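Local coordinates for outer surface protein (Bacillus cereus ATCC 14579, PDB 1X7F) that is of unknown function but probably acts as a 6-phospho-N-acetylmuramidase, cleaving the glycosidic bond of 6-phospho-N-acetylmuramic acid in cell-wall-derived sugars, at residues 26-31 / 244-249. Residues are numbered along the deposited sequence; the frame is centred on the assembly and turned at random.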
loop_
_atom_site.group_PDB
_atom_site.type_symbol
_atom_site.label_atom_id
_atom_site.label_comp_id
_atom_site.label_asym_id
_atom_site.label_seq_id
_atom_site.Cartn_x
_atom_site.Cartn_y
_atom_site.Cartn_z
ATOM N N GLU A 26 -1.477 9.723 -8.935
ATOM C CA GLU A 26 -0.453 8.709 -9.168
ATOM C C GLU A 26 -0.010 8.040 -7.868
ATOM O O GLU A 26 0.044 8.690 -6.816
ATOM C CB GLU A 26 0.739 9.325 -9.923
ATOM C CG GLU A 26 2.114 8.953 -9.385
ATOM C CD GLU A 26 3.260 9.675 -10.085
ATOM O OE1 GLU A 26 3.185 10.914 -10.275
ATOM O OE2 GLU A 26 4.253 8.997 -10.434
ATOM N N ARG A 27 0.280 6.740 -7.953
ATOM C CA ARG A 27 0.693 5.927 -6.797
ATOM C C ARG A 27 2.142 5.492 -6.949
ATOM O O ARG A 27 2.532 4.947 -7.982
ATOM C CB ARG A 27 -0.233 4.713 -6.617
ATOM C CG ARG A 27 -1.591 5.105 -6.057
ATOM C CD ARG A 27 -2.645 4.024 -6.046
ATOM N NE ARG A 27 -3.939 4.583 -5.659
ATOM C CZ ARG A 27 -5.047 3.879 -5.445
ATOM N NH1 ARG A 27 -5.049 2.557 -5.579
ATOM N NH2 ARG A 27 -6.166 4.502 -5.096
ATOM N N LYS A 28 2.946 5.771 -5.932
ATOM C CA LYS A 28 4.374 5.500 -6.005
ATOM C C LYS A 28 4.772 4.416 -5.040
ATOM O O LYS A 28 4.110 4.211 -4.016
ATOM C CB LYS A 28 5.198 6.756 -5.696
ATOM C CG LYS A 28 5.132 7.844 -6.736
ATOM C CD LYS A 28 6.108 8.957 -6.357
ATOM C CE LYS A 28 5.968 10.193 -7.256
ATOM N NZ LYS A 28 7.171 11.100 -7.165
ATOM N N LEU A 29 5.865 3.736 -5.378
ATOM C CA LEU A 29 6.581 2.875 -4.441
ATOM C C LEU A 29 7.848 3.588 -3.976
ATOM O O LEU A 29 8.532 4.241 -4.768
ATOM C CB LEU A 29 6.909 1.518 -5.069
ATOM C CG LEU A 29 5.758 0.503 -4.987
ATOM C CD1 LEU A 29 5.969 -0.640 -5.975
ATOM C CD2 LEU A 29 5.561 -0.013 -3.513
ATOM N N GLY A 30 8.151 3.457 -2.685
ATOM C CA GLY A 30 9.344 4.069 -2.112
ATOM C C GLY A 30 10.178 3.101 -1.304
ATOM O O GLY A 30 9.710 2.025 -0.951
ATOM N N ILE A 31 11.418 3.503 -1.026
ATOM C CA ILE A 31 12.375 2.770 -0.176
ATOM C C ILE A 31 12.961 3.744 0.845
ATOM O O ILE A 31 13.022 4.956 0.594
ATOM C CB ILE A 31 13.545 2.171 -1.025
ATOM C CG1 ILE A 31 14.101 3.217 -2.020
ATOM C CG2 ILE A 31 13.094 0.896 -1.746
ATOM C CD1 ILE A 31 15.549 2.967 -2.520
ATOM N N ILE A 244 -4.253 6.245 0.581
ATOM C CA ILE A 244 -2.798 6.286 0.568
ATOM C C ILE A 244 -2.356 6.246 -0.874
ATOM O O ILE A 244 -2.800 5.387 -1.634
ATOM C CB ILE A 244 -2.175 5.104 1.402
ATOM C CG1 ILE A 244 -2.578 5.182 2.890
ATOM C CG2 ILE A 244 -0.636 5.058 1.275
ATOM C CD1 ILE A 244 -2.028 6.446 3.664
ATOM N N ASP A 245 -1.507 7.198 -1.250
ATOM C CA ASP A 245 -0.947 7.257 -2.595
ATOM C C ASP A 245 0.373 6.504 -2.703
ATOM O O ASP A 245 0.542 5.684 -3.599
ATOM C CB ASP A 245 -0.758 8.717 -3.031
ATOM C CG ASP A 245 -2.010 9.537 -2.831
ATOM O OD1 ASP A 245 -3.095 9.095 -3.274
ATOM O OD2 ASP A 245 -2.021 10.626 -2.233
ATOM N N ASP A 246 1.302 6.786 -1.789
ATOM C CA ASP A 246 2.655 6.236 -1.875
ATOM C C ASP A 246 2.931 5.191 -0.796
ATOM O O ASP A 246 2.589 5.382 0.373
ATOM C CB ASP A 246 3.702 7.372 -1.831
ATOM C CG ASP A 246 3.579 8.332 -3.009
ATOM O OD1 ASP A 246 2.744 8.080 -3.912
ATOM O OD2 ASP A 246 4.276 9.362 -3.140
ATOM N N VAL A 247 3.549 4.085 -1.196
ATOM C CA VAL A 247 3.874 3.014 -0.260
ATOM C C VAL A 247 5.399 2.926 -0.137
ATOM O O VAL A 247 6.096 2.706 -1.123
ATOM C CB VAL A 247 3.207 1.662 -0.682
ATOM C CG1 VAL A 247 3.715 0.500 0.159
ATOM C CG2 VAL A 247 1.687 1.760 -0.579
ATOM N N ILE A 248 5.912 3.136 1.078
ATOM C CA ILE A 248 7.360 3.193 1.307
ATOM C C ILE A 248 7.788 2.072 2.244
ATOM O O ILE A 248 7.209 1.909 3.311
ATOM C CB ILE A 248 7.792 4.592 1.895
ATOM C CG1 ILE A 248 7.221 5.748 1.055
ATOM C CG2 ILE A 248 9.311 4.702 1.974
ATOM C CD1 ILE A 248 7.289 7.130 1.734
ATOM N N ILE A 249 8.802 1.300 1.850
ATOM C CA ILE A 249 9.440 0.347 2.773
ATOM C C ILE A 249 10.270 1.119 3.804
ATOM O O ILE A 249 11.191 1.852 3.436
ATOM C CB ILE A 249 10.337 -0.659 2.003
ATOM C CG1 ILE A 249 9.576 -1.236 0.798
ATOM C CG2 ILE A 249 10.880 -1.740 2.966
ATOM C CD1 ILE A 249 10.397 -2.107 -0.102
HETATM O O HOH W 1 1.876 10.160 -5.645
HETATM O O HOH W 2 -3.852 7.594 -5.696
#
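Lys28 and Val247 start the ladder that joins these two parallel strands: Val247 N gives a nearly straight bond to Lys28 O (2.9 Å, 166° at the hydrogen). Val247 then accepts from the other strand, its O taking Gly30 N at 2.7 Å, and Ile249 N closes the run on Gly30 O at 3.0 Å.

Before the ladder, a carboxylate takes over. Asp246 OD1 receives Lys28 N at 3.1 Å, met about 50° out of the carboxylate plane, while Asp245 O offers the same N-H only a weak second acceptor. With CG beside its own backbone N (chi1 -62°), Asp246 lies alongside Lys28 and points the same way, OD1 only 3.3 Å from Lys28 CB. The lysine chain runs on, extended, to a salt bridge with Glu89; OD2 of the aspartate is held by Arg57 and Arg199, so this buried acid is probably kept ionised.

Two waters bridge the entry to the strands. One donates to both Glu26 O and Asp246 OD1; the other sits in the plane of the Arg27 guanidinium at its edge, accepting from NE and donating to Asp245 OD1. Arg27 NH1 is also bonded to Arg267 O, and Asp245 OD2 to Ser200 N.

Apolar contact is made on the face of Leu29 and Val247, which lie side by side, Leu29 CD2 4.0 Å from Val247 CB, both touching Trp239 of helix 231-240, Leu29 also Leu262 of helix 256-264. On the other face Gly30 leaves its backbone bare to Ile248, whose CG2 reaches Gly30 C at 3.7 Å.

Strand 28-33 is the first and 246-249 the last of eight parallel strands, and their pairing is the closure between first and last strands characteristic of a TIM-like (beta/alpha)8 barrel.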